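Local coordinates for F-BAR domain only protein 1 (Danio rerio, PDB 5JP2) that probably acts in an early step of clathrin-mediated endocytosis and has a C-terminal mu homology domain that binds an Eps15 peptide, at residues F70-I75 with K100-N105; F81-K86 with A129-Q134; S178-L183 with R206-L211; R142-L147 with G278-G283. All coordinates share one frame; numbering follows the deposited sequence. Where two conformers were deposited one is given.

Contact 1 of 4, residues F70-I75 with K100-N105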
# COMPACT_ATOMS: atom_id res chain seq x y z
N PHE B 70 12.47 12.03 -13.68
CA PHE B 70 11.39 11.06 -13.71
C PHE B 70 10.03 11.74 -13.79
O PHE B 70 9.90 12.95 -13.64
CB PHE B 70 11.45 10.11 -12.52
CG PHE B 70 11.17 10.74 -11.20
CD1 PHE B 70 9.88 10.86 -10.73
CD2 PHE B 70 12.21 11.16 -10.39
CE1 PHE B 70 9.62 11.40 -9.50
CE2 PHE B 70 11.95 11.70 -9.16
CZ PHE B 70 10.64 11.83 -8.72
N ARG B 71 9.02 10.93 -14.06
CA ARG B 71 7.66 11.38 -14.30
C ARG B 71 6.67 10.55 -13.48
O ARG B 71 6.79 9.33 -13.41
CB ARG B 71 7.33 11.21 -15.78
CG ARG B 71 6.10 11.89 -16.25
CD ARG B 71 5.71 11.40 -17.65
NE ARG B 71 6.75 11.66 -18.63
CZ ARG B 71 6.95 12.84 -19.22
NH1 ARG B 71 6.19 13.88 -18.92
NH2 ARG B 71 7.92 12.96 -20.11
N LEU B 72 5.69 11.21 -12.87
CA LEU B 72 4.55 10.50 -12.30
C LEU B 72 3.39 10.49 -13.28
O LEU B 72 3.06 11.51 -13.88
CB LEU B 72 4.09 11.15 -11.00
CG LEU B 72 5.14 11.44 -9.94
CD1 LEU B 72 4.47 12.20 -8.82
CD2 LEU B 72 5.74 10.15 -9.42
N VAL B 73 2.75 9.33 -13.42
CA VAL B 73 1.69 9.16 -14.41
C VAL B 73 0.47 8.56 -13.75
O VAL B 73 0.56 7.92 -12.69
CB VAL B 73 2.14 8.28 -15.59
CG1 VAL B 73 3.29 8.91 -16.32
CG2 VAL B 73 2.54 6.93 -15.08
N ASN B 74 -0.68 8.75 -14.40
CA ASN B 74 -1.98 8.30 -13.91
C ASN B 74 -2.23 8.80 -12.49
O ASN B 74 -2.65 8.05 -11.60
CB ASN B 74 -2.11 6.78 -13.98
CG ASN B 74 -3.53 6.30 -13.77
OD1 ASN B 74 -4.48 7.04 -14.03
ND2 ASN B 74 -3.68 5.08 -13.29
N ILE B 75 -1.98 10.09 -12.28
CA ILE B 75 -2.05 10.69 -10.95
C ILE B 75 -3.34 11.46 -10.74
O ILE B 75 -3.44 12.22 -9.77
CB ILE B 75 -0.83 11.57 -10.71
CG1 ILE B 75 -0.72 12.62 -11.80
CG2 ILE B 75 0.42 10.72 -10.68
CD1 ILE B 75 0.28 13.66 -11.51
N LYS B 100 3.23 14.56 -13.98
CA LYS B 100 4.09 15.59 -13.42
C LYS B 100 5.55 15.16 -13.42
O LYS B 100 5.86 14.01 -13.10
CB LYS B 100 3.69 15.97 -11.99
CG LYS B 100 4.14 17.38 -11.65
CD LYS B 100 4.06 17.72 -10.18
CE LYS B 100 4.29 19.21 -10.00
NZ LYS B 100 5.29 19.72 -10.99
N ASP B 101 6.43 16.11 -13.71
CA ASP B 101 7.85 15.85 -13.87
C ASP B 101 8.65 16.36 -12.69
O ASP B 101 8.32 17.37 -12.07
CB ASP B 101 8.40 16.52 -15.14
CG ASP B 101 7.92 15.86 -16.40
OD1 ASP B 101 6.71 15.89 -16.67
OD2 ASP B 101 8.76 15.29 -17.10
N PHE B 102 9.73 15.65 -12.40
CA PHE B 102 10.67 16.01 -11.36
C PHE B 102 12.09 15.78 -11.84
O PHE B 102 12.36 14.83 -12.58
CB PHE B 102 10.41 15.19 -10.11
CG PHE B 102 9.09 15.47 -9.48
CD1 PHE B 102 8.95 16.50 -8.57
CD2 PHE B 102 7.98 14.71 -9.80
CE1 PHE B 102 7.73 16.75 -8.00
CE2 PHE B 102 6.77 14.96 -9.23
CZ PHE B 102 6.64 15.98 -8.33
N TRP B 103 13.00 16.66 -11.44
CA TRP B 103 14.42 16.52 -11.73
C TRP B 103 15.19 16.46 -10.42
O TRP B 103 14.86 17.16 -9.47
CB TRP B 103 14.95 17.68 -12.58
CG TRP B 103 14.21 17.84 -13.85
CD1 TRP B 103 14.62 17.43 -15.08
CD2 TRP B 103 12.93 18.43 -14.02
NE1 TRP B 103 13.67 17.74 -16.02
CE2 TRP B 103 12.62 18.35 -15.40
CE3 TRP B 103 12.01 19.03 -13.16
CZ2 TRP B 103 11.43 18.85 -15.92
CZ3 TRP B 103 10.83 19.52 -13.68
CH2 TRP B 103 10.55 19.43 -15.05
N PHE B 104 16.22 15.64 -10.38
CA PHE B 104 17.08 15.60 -9.22
C PHE B 104 18.05 16.77 -9.22
O PHE B 104 18.50 17.23 -10.27
CB PHE B 104 17.88 14.31 -9.18
CG PHE B 104 17.19 13.20 -8.48
CD1 PHE B 104 17.31 13.04 -7.13
CD2 PHE B 104 16.40 12.32 -9.18
CE1 PHE B 104 16.68 12.02 -6.50
CE2 PHE B 104 15.77 11.31 -8.55
CZ PHE B 104 15.91 11.16 -7.21
N ASN B 105 18.41 17.21 -8.02
CA ASN B 105 19.58 18.05 -7.84
C ASN B 105 20.78 17.13 -7.70
O ASN B 105 20.91 16.44 -6.69
CB ASN B 105 19.38 18.91 -6.59
CG ASN B 105 20.54 19.86 -6.33
OD1 ASN B 105 20.32 21.05 -6.16
ND2 ASN B 105 21.75 19.35 -6.27
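The antiparallel pairing of strands 69-73 and 99-104, the middle two of a four-stranded sheet in the mu homology domain, is read most easily from F70, whose backbone forms a hydrogen-bonded pair with F102. F70 N reaches F102 O at 3.0 Å, F102 N returns the bond to F70 O, and L72 with K100 repeats the scheme two residues further along, L72 N lying 2.8 Å from K100 O. Between these two rungs R71 faces D101 as a non-hydrogen-bonded pair.

On the face that carries F70, L72 and F102 the contact is aromatic and aliphatic. It is chiefly the CB of F102 that lies over one face of the F70 ring, CZ of F70 standing 3.6 Å from that CB; the rings themselves are slid apart and barely overlap, planes at 27°. With chi1 at 67°, CG of F70 sits between its backbone N and carbonyl carbon, which carries the ring over toward the neighbouring strand, where F104 CE2 meets its edge. L72 CD1 touches F102 CE2 at 3.6 Å. This is the side on which the small sheet packs against strand 125-137 of the large one, with F70 and F104 on L130 and L72 on L131.

On the opposite face the contact between the strands is a polar one. R71 and D101 run side by side, and NH1 of R71 makes a salt bridge to D101 OD1 at 3.1 Å. Guanidinium and carboxylate stand 87° apart, so they do not meet as two flat groups in one plane: OD2 lies over a face of the guanidinium. D101 OD1 also takes a hydrogen bond from Q94 NE2.

Contact 2 of 4, residues F81-K86 with A129-Q134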
# COMPACT_ATOMS: atom_id res chain seq x y z
N PHE B 81 0.40 15.94 -2.97
CA PHE B 81 1.78 15.49 -3.09
C PHE B 81 2.69 16.26 -2.15
O PHE B 81 2.56 17.48 -2.03
CB PHE B 81 2.33 15.70 -4.49
CG PHE B 81 1.59 14.98 -5.55
CD1 PHE B 81 1.94 13.70 -5.91
CD2 PHE B 81 0.56 15.61 -6.23
CE1 PHE B 81 1.27 13.04 -6.91
CE2 PHE B 81 -0.11 14.95 -7.23
CZ PHE B 81 0.24 13.67 -7.58
N LEU B 82 3.64 15.57 -1.54
CA LEU B 82 4.72 16.19 -0.78
C LEU B 82 6.06 15.71 -1.30
O LEU B 82 6.64 14.75 -0.77
CB LEU B 82 4.60 15.93 0.71
CG LEU B 82 3.54 16.76 1.43
CD1 LEU B 82 3.51 16.41 2.90
CD2 LEU B 82 3.82 18.23 1.22
N PRO B 83 6.60 16.36 -2.32
CA PRO B 83 7.90 15.95 -2.85
C PRO B 83 9.01 16.23 -1.85
O PRO B 83 8.90 17.06 -0.96
CB PRO B 83 8.07 16.81 -4.10
CG PRO B 83 6.75 17.46 -4.32
CD PRO B 83 6.09 17.55 -3.01
N ASN B 84 10.11 15.51 -2.02
CA ASN B 84 11.28 15.77 -1.20
C ASN B 84 11.94 17.02 -1.74
O ASN B 84 12.49 17.00 -2.84
CB ASN B 84 12.23 14.58 -1.23
CG ASN B 84 13.52 14.84 -0.49
OD1 ASN B 84 14.00 15.96 -0.43
ND2 ASN B 84 14.10 13.80 0.07
N GLN B 85 11.93 18.08 -0.96
CA GLN B 85 12.41 19.36 -1.45
C GLN B 85 13.89 19.55 -1.19
O GLN B 85 14.48 20.50 -1.67
CB GLN B 85 11.62 20.50 -0.81
CG GLN B 85 10.31 20.78 -1.48
CD GLN B 85 9.63 21.98 -0.89
OE1 GLN B 85 9.38 22.03 0.31
NE2 GLN B 85 9.33 22.97 -1.73
N LYS B 86 14.48 18.65 -0.42
CA LYS B 86 15.92 18.60 -0.30
C LYS B 86 16.56 18.21 -1.63
O LYS B 86 17.56 18.80 -2.04
CB LYS B 86 16.28 17.59 0.78
CG LYS B 86 15.79 17.93 2.16
CD LYS B 86 16.18 16.84 3.15
CE LYS B 86 17.59 16.94 3.69
NZ LYS B 86 17.92 15.72 4.49
N ALA B 129 13.95 8.72 -0.30
CA ALA B 129 12.51 8.97 -0.23
C ALA B 129 12.17 10.16 -1.11
O ALA B 129 12.63 11.27 -0.88
CB ALA B 129 12.09 9.22 1.22
N LEU B 130 11.41 9.91 -2.17
CA LEU B 130 11.05 10.96 -3.10
C LEU B 130 9.75 11.69 -2.75
O LEU B 130 9.66 12.90 -2.95
CB LEU B 130 10.96 10.39 -4.51
CG LEU B 130 12.26 9.76 -5.02
CD1 LEU B 130 12.15 9.39 -6.48
CD2 LEU B 130 13.40 10.71 -4.81
N LEU B 131 8.71 10.98 -2.33
CA LEU B 131 7.39 11.58 -2.30
C LEU B 131 6.48 10.90 -1.29
O LEU B 131 6.56 9.69 -1.09
CB LEU B 131 6.77 11.51 -3.68
CG LEU B 131 5.43 12.15 -3.94
CD1 LEU B 131 5.63 13.58 -4.34
CD2 LEU B 131 4.77 11.38 -5.04
N LYS B 132 5.60 11.70 -0.68
CA LYS B 132 4.44 11.22 0.07
C LYS B 132 3.19 11.75 -0.61
O LYS B 132 3.21 12.81 -1.22
CB LYS B 132 4.46 11.69 1.52
CG LYS B 132 5.75 11.46 2.23
CD LYS B 132 6.14 10.02 2.27
CE LYS B 132 7.23 9.81 3.30
NZ LYS B 132 7.71 8.41 3.33
N TYR B 133 2.10 11.00 -0.54
CA TYR B 133 0.89 11.43 -1.22
C TYR B 133 -0.33 10.77 -0.59
O TYR B 133 -0.22 9.82 0.17
CB TYR B 133 0.96 11.16 -2.73
CG TYR B 133 1.15 9.73 -3.14
CD1 TYR B 133 2.40 9.16 -3.18
CD2 TYR B 133 0.06 8.94 -3.48
CE1 TYR B 133 2.57 7.85 -3.56
CE2 TYR B 133 0.23 7.63 -3.85
CZ TYR B 133 1.49 7.09 -3.89
OH TYR B 133 1.66 5.79 -4.26
N GLN B 134 -1.49 11.31 -0.93
CA GLN B 134 -2.73 11.00 -0.24
C GLN B 134 -3.87 10.99 -1.24
O GLN B 134 -3.90 11.82 -2.14
CB GLN B 134 -3.01 12.03 0.84
CG GLN B 134 -3.70 11.53 2.06
CD GLN B 134 -3.81 12.60 3.10
OE1 GLN B 134 -3.73 13.79 2.79
NE2 GLN B 134 -3.98 12.20 4.35
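Strand 80-83 runs antiparallel to strand 125-137, the short segment axes 4.7 Å apart and their N-to-C directions at 166°, with L82 and K132 as the hydrogen-bonded pair between F81-Y133 and P83-L131. This is the edge of the nine-stranded mixed sheet of the mu homology domain, 80-83 being its outermost strand at this end. The two bonds of the L82-K132 pair are unequal: L82 N to K132 O is 2.8 Å, while K132 N to L82 O is 3.2 Å. On the other side of strand 125-137, L130 and L131 both face L47 in a classic beta bulge.

L131 carries the apolar side. Its CG is anti to the backbone N (chi1 -176°), which lays the two methyl groups across the neighbouring strand: L131 CD1 comes against the P83 ring, 3.6 Å from P83 N, and L131 CD2 meets the edge of the F81 ring, 3.8 Å from CD1 of F81. Y133 CB touches the same F81 carbon obliquely. These side chains lie on the face turned to strand 69-73, where F81 and L131 both pack on L72. L82 and K132 occupy the other, exposed face, and K132 NZ goes to D46 in a salt bridge.

Past P83 the pairing ends with two bonds from one residue. N84 N gives a hydrogen bond to L130 O at 2.8 Å; OD1 of its side chain accepts from L87 N. Its ND2 reaches A129 O at 3.1 Å, the acceptor close to the N84 amide plane and the N-H...O angle 159°.

Contact 3 of 4, residues S178-L183 with R206-L211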
# COMPACT_ATOMS: atom_id res chain seq x y z
N SER B 178 -2.90 -12.81 2.62
CA SER B 178 -2.89 -12.67 4.08
C SER B 178 -4.20 -12.07 4.59
O SER B 178 -4.21 -11.21 5.47
CB SER B 178 -1.69 -11.84 4.53
OG SER B 178 -0.49 -12.56 4.36
N VAL B 179 -5.31 -12.55 4.06
CA VAL B 179 -6.62 -11.99 4.36
C VAL B 179 -7.11 -12.51 5.70
O VAL B 179 -7.18 -13.72 5.92
CB VAL B 179 -7.62 -12.31 3.25
CG1 VAL B 179 -8.94 -11.61 3.53
CG2 VAL B 179 -7.07 -11.88 1.91
N GLN B 180 -7.45 -11.59 6.60
CA GLN B 180 -7.97 -11.90 7.92
C GLN B 180 -9.18 -11.02 8.21
O GLN B 180 -9.25 -9.87 7.77
CB GLN B 180 -6.93 -11.65 9.00
CG GLN B 180 -5.77 -12.59 9.02
CD GLN B 180 -4.88 -12.34 10.20
OE1 GLN B 180 -5.08 -11.39 10.95
NE2 GLN B 180 -3.88 -13.19 10.39
N VAL B 181 -10.10 -11.53 8.99
CA VAL B 181 -11.26 -10.77 9.45
C VAL B 181 -11.30 -10.88 10.96
O VAL B 181 -11.27 -11.99 11.50
CB VAL B 181 -12.57 -11.27 8.83
CG1 VAL B 181 -13.76 -10.45 9.37
CG2 VAL B 181 -12.50 -11.17 7.34
N LEU B 182 -11.38 -9.74 11.62
CA LEU B 182 -11.28 -9.65 13.07
C LEU B 182 -12.56 -9.04 13.62
O LEU B 182 -12.96 -7.95 13.22
CB LEU B 182 -10.08 -8.81 13.47
CG LEU B 182 -8.75 -9.30 12.89
CD1 LEU B 182 -7.72 -8.21 12.90
CD2 LEU B 182 -8.28 -10.46 13.69
N LEU B 183 -13.20 -9.76 14.52
CA LEU B 183 -14.36 -9.26 15.26
C LEU B 183 -14.01 -9.26 16.74
O LEU B 183 -13.85 -10.35 17.33
CB LEU B 183 -15.59 -10.11 14.98
CG LEU B 183 -16.83 -9.85 15.82
CD1 LEU B 183 -17.36 -8.45 15.60
CD2 LEU B 183 -17.87 -10.86 15.47
N ARG B 206 -10.59 -11.26 20.55
CA ARG B 206 -11.25 -11.04 19.27
C ARG B 206 -11.38 -12.36 18.52
O ARG B 206 -10.61 -13.29 18.72
CB ARG B 206 -10.51 -10.01 18.43
CG ARG B 206 -9.10 -10.37 18.13
CD ARG B 206 -8.32 -9.19 17.58
NE ARG B 206 -6.97 -9.58 17.20
CZ ARG B 206 -6.05 -8.75 16.72
NH1 ARG B 206 -6.33 -7.47 16.55
NH2 ARG B 206 -4.85 -9.21 16.40
N LEU B 207 -12.40 -12.43 17.67
CA LEU B 207 -12.59 -13.56 16.78
C LEU B 207 -11.78 -13.38 15.51
O LEU B 207 -11.74 -12.29 14.93
CB LEU B 207 -14.06 -13.70 16.42
CG LEU B 207 -14.96 -14.36 17.43
CD1 LEU B 207 -16.36 -14.36 16.88
CD2 LEU B 207 -14.48 -15.76 17.64
N LEU B 208 -11.12 -14.45 15.07
CA LEU B 208 -10.26 -14.43 13.90
C LEU B 208 -10.72 -15.41 12.85
O LEU B 208 -10.77 -16.62 13.10
CB LEU B 208 -8.82 -14.75 14.28
CG LEU B 208 -7.86 -14.92 13.10
CD1 LEU B 208 -7.70 -13.64 12.29
CD2 LEU B 208 -6.51 -15.40 13.58
N TRP B 209 -11.05 -14.90 11.67
CA TRP B 209 -11.22 -15.71 10.47
C TRP B 209 -10.01 -15.52 9.57
O TRP B 209 -9.60 -14.39 9.32
CB TRP B 209 -12.48 -15.33 9.71
CG TRP B 209 -13.75 -15.75 10.35
CD1 TRP B 209 -14.38 -16.94 10.22
CD2 TRP B 209 -14.58 -14.95 11.18
NE1 TRP B 209 -15.55 -16.94 10.93
CE2 TRP B 209 -15.69 -15.72 11.54
CE3 TRP B 209 -14.48 -13.65 11.68
CZ2 TRP B 209 -16.69 -15.25 12.36
CZ3 TRP B 209 -15.48 -13.17 12.48
CH2 TRP B 209 -16.57 -13.97 12.82
N LYS B 210 -9.47 -16.62 9.07
CA LYS B 210 -8.46 -16.58 8.03
C LYS B 210 -9.12 -16.96 6.72
O LYS B 210 -9.70 -18.05 6.61
CB LYS B 210 -7.31 -17.54 8.32
CG LYS B 210 -6.47 -17.21 9.52
CD LYS B 210 -5.26 -18.12 9.57
CE LYS B 210 -4.35 -17.79 10.73
NZ LYS B 210 -3.18 -18.71 10.76
N LEU B 211 -9.01 -16.11 5.72
CA LEU B 211 -9.68 -16.30 4.46
C LEU B 211 -8.68 -16.71 3.40
O LEU B 211 -7.50 -16.38 3.47
CB LEU B 211 -10.38 -15.01 4.01
CG LEU B 211 -11.47 -14.47 4.91
CD1 LEU B 211 -12.08 -13.26 4.29
CD2 LEU B 211 -12.52 -15.51 5.10
O HOH W 1 -5.43 -15.04 2.25
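L207 N to L183 O, at 2.6 Å, is the shortest polar bond here, and L183 N answers to L207 O at 2.9 Å. V181 and W209 make the next hydrogen-bonded pair, and L211 N to V179 O continues the ladder beyond it. Strands 179-184 and 206-210 are thus zipped antiparallel in the nine-stranded mixed sheet, 206-210 lying between 179-184 and the outermost strand 199-201. Past the last rung a water bridges the ends, accepting from V179 N and donating to L211 O.

On the face of V181, L183 and W209 the indole stands with its edge to the partner strand: CE3 of W209 lies 4.0 Å from V181 CG1, and CZ3 is in touch with L183 CB. Its NE1 donates to P196 O. L211 reaches back with CD1 to V179 CG1, 3.6 Å away, and to V181 CG2. This face packs on strands 157-166 and 223-231 of the facing sheet.

On the other face L182 and L208 point the same way, L182 CD2 and L208 CD1 only 3.5 Å apart. R206 sends an extended chain across L182, from a CG held between backbone N and carbonyl carbon (chi1 59°), and L182 CD2 lies over a face of the guanidinium, 3.8 Å from R206 NE. A serine in place of R206 would probably leave the L182 methyls without this flat cover. Backbone bonds therefore set the register, while the side chains meet through apolar contact: V181, L183, L207 and W209 face the other sheet, whereas L182 and L208 share the outer face with the long polar chains of Q180, R206 and K210.

Contact 4 of 4, residues R142-L147 with G278-G283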
# COMPACT_ATOMS: atom_id res chain seq x y z
N ARG B 142 -13.26 3.02 -5.03
CA ARG B 142 -11.84 3.11 -4.72
C ARG B 142 -11.39 2.03 -3.76
O ARG B 142 -10.19 1.86 -3.56
CB ARG B 142 -11.52 4.48 -4.13
CG ARG B 142 -11.50 5.72 -5.05
CD ARG B 142 -12.34 5.65 -6.31
NE ARG B 142 -12.09 6.81 -7.18
CZ ARG B 142 -12.52 6.92 -8.43
NH1 ARG B 142 -13.22 5.95 -8.99
NH2 ARG B 142 -12.24 8.01 -9.12
N ALA B 143 -12.28 1.30 -3.18
CA ALA B 143 -11.89 0.29 -2.21
C ALA B 143 -11.82 -1.06 -2.87
O ALA B 143 -12.79 -1.49 -3.50
CB ALA B 143 -12.88 0.24 -1.06
N PRO B 144 -10.71 -1.78 -2.75
CA PRO B 144 -10.59 -3.07 -3.44
C PRO B 144 -11.53 -4.13 -2.90
O PRO B 144 -11.94 -5.03 -3.65
CB PRO B 144 -9.13 -3.45 -3.21
CG PRO B 144 -8.72 -2.71 -2.04
CD PRO B 144 -9.48 -1.44 -2.02
N LEU B 145 -11.89 -4.07 -1.64
CA LEU B 145 -12.73 -5.08 -1.03
C LEU B 145 -13.95 -4.40 -0.43
O LEU B 145 -13.83 -3.54 0.45
CB LEU B 145 -11.94 -5.84 0.03
CG LEU B 145 -12.64 -7.00 0.72
CD1 LEU B 145 -13.00 -8.03 -0.28
CD2 LEU B 145 -11.78 -7.57 1.80
N LEU B 146 -15.12 -4.74 -0.94
CA LEU B 146 -16.36 -4.16 -0.48
C LEU B 146 -16.89 -4.97 0.68
O LEU B 146 -16.92 -6.19 0.61
CB LEU B 146 -17.38 -4.12 -1.60
CG LEU B 146 -17.51 -2.73 -2.17
CD1 LEU B 146 -16.24 -2.36 -2.87
CD2 LEU B 146 -18.71 -2.64 -3.08
N LEU B 147 -17.27 -4.28 1.75
CA LEU B 147 -17.77 -4.91 2.96
C LEU B 147 -19.18 -4.44 3.27
O LEU B 147 -19.49 -3.25 3.16
CB LEU B 147 -16.88 -4.60 4.16
CG LEU B 147 -15.39 -4.82 4.02
CD1 LEU B 147 -14.72 -4.55 5.32
CD2 LEU B 147 -15.12 -6.22 3.53
N GLY B 278 -4.53 -0.51 6.43
CA GLY B 278 -4.37 0.08 7.74
C GLY B 278 -5.57 -0.34 8.57
O GLY B 278 -5.77 -1.53 8.81
N LYS B 279 -6.28 0.63 9.12
CA LYS B 279 -7.59 0.38 9.69
C LYS B 279 -8.62 0.28 8.58
O LYS B 279 -8.91 1.27 7.90
CB LYS B 279 -7.93 1.49 10.68
CG LYS B 279 -9.13 1.22 11.55
CD LYS B 279 -9.31 2.31 12.60
CE LYS B 279 -9.67 3.63 11.97
NZ LYS B 279 -9.67 4.75 12.96
N TYR B 280 -9.21 -0.89 8.40
CA TYR B 280 -10.10 -1.16 7.28
C TYR B 280 -11.33 -1.85 7.84
O TYR B 280 -11.26 -3.04 8.16
CB TYR B 280 -9.37 -2.01 6.24
CG TYR B 280 -9.93 -2.05 4.85
CD1 TYR B 280 -11.02 -2.84 4.56
CD2 TYR B 280 -9.35 -1.32 3.82
CE1 TYR B 280 -11.54 -2.89 3.30
CE2 TYR B 280 -9.85 -1.38 2.54
CZ TYR B 280 -10.94 -2.17 2.29
OH TYR B 280 -11.48 -2.23 1.03
N MET B 281 -12.46 -1.15 7.89
CA MET B 281 -13.51 -1.51 8.84
C MET B 281 -14.90 -1.51 8.22
O MET B 281 -15.21 -0.73 7.32
CB MET B 281 -13.58 -0.55 10.03
CG MET B 281 -12.29 -0.14 10.64
SD MET B 281 -11.44 -1.41 11.54
CE MET B 281 -12.49 -1.65 12.95
N ALA B 282 -15.75 -2.39 8.74
CA ALA B 282 -17.17 -2.42 8.42
C ALA B 282 -17.95 -2.33 9.71
O ALA B 282 -17.75 -3.15 10.61
CB ALA B 282 -17.55 -3.69 7.67
N GLY B 283 -18.80 -1.32 9.82
CA GLY B 283 -19.72 -1.20 10.93
C GLY B 283 -21.12 -1.62 10.54
O GLY B 283 -21.46 -1.68 9.36
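L147 and A282 meet in the middle of this contact, L147 CB 3.7 Å from A282 CB, and CD1 of L147 leans against the same methyl. That CD1 also lies at the edge of the Y280 ring, 4.1 Å from Y280 CE1. V245 of strand 242-250 and Y164 of strand 157-166 pack on L147 too, while L162 touches A282.

From there Y280 spans the gap between the strands. A chi1 of -162° sets its CG anti to the backbone N and turns the ring toward the start of strand 145-154, and F247 meets it edge-to-face. At the far end the hydroxyl sits among three consecutive residues: A143 CB is 3.5 Å from Y280 OH, P144 CD is 3.7 Å away, and L145 presents its backbone.

The polar edge is the bond from Y280 OH to L145 O, 2.8 Å long, on a lone pair in the carbonyl plane with a C=O...O angle of 124°. The carbonyl oxygen also lies in the plane of the ring, at its edge. A phenylalanine in place of Y280 would probably keep most of the packing but leave L145 O without this donor in a buried setting.

The segments 145-147 and 280-283 run at 25°, their axes 8.0 Å apart, too far for backbone pairing, and belong to different sheets: 266-283 to the nine-stranded one and 145-154 to a four-stranded one. Such side-chain contact is the packing expected where two sheets of a beta sandwich face each other, here within the mu homology domain.

Contacts 1, 2 and 3 are antiparallel strand pairs held by backbone hydrogen bonds, whereas contact 4 joins two sheets through side chains and one tyrosine hydroxyl. Contacts 1 and 4 are buried; contacts 2 and 3 are partly exposed along one face. Contacts 2, 3 and 4 all reach the nine-stranded sheet, contact 2 near one end and contact 3 near the other, their centres about 34 Å apart. Contacts 1 and 2 touch directly, P83 of one meeting F102 of the other, so a small sheet is packed on the large one there. At the other end of the molecule contacts 3 and 4 lie close, their nearest atoms about 5 Å apart.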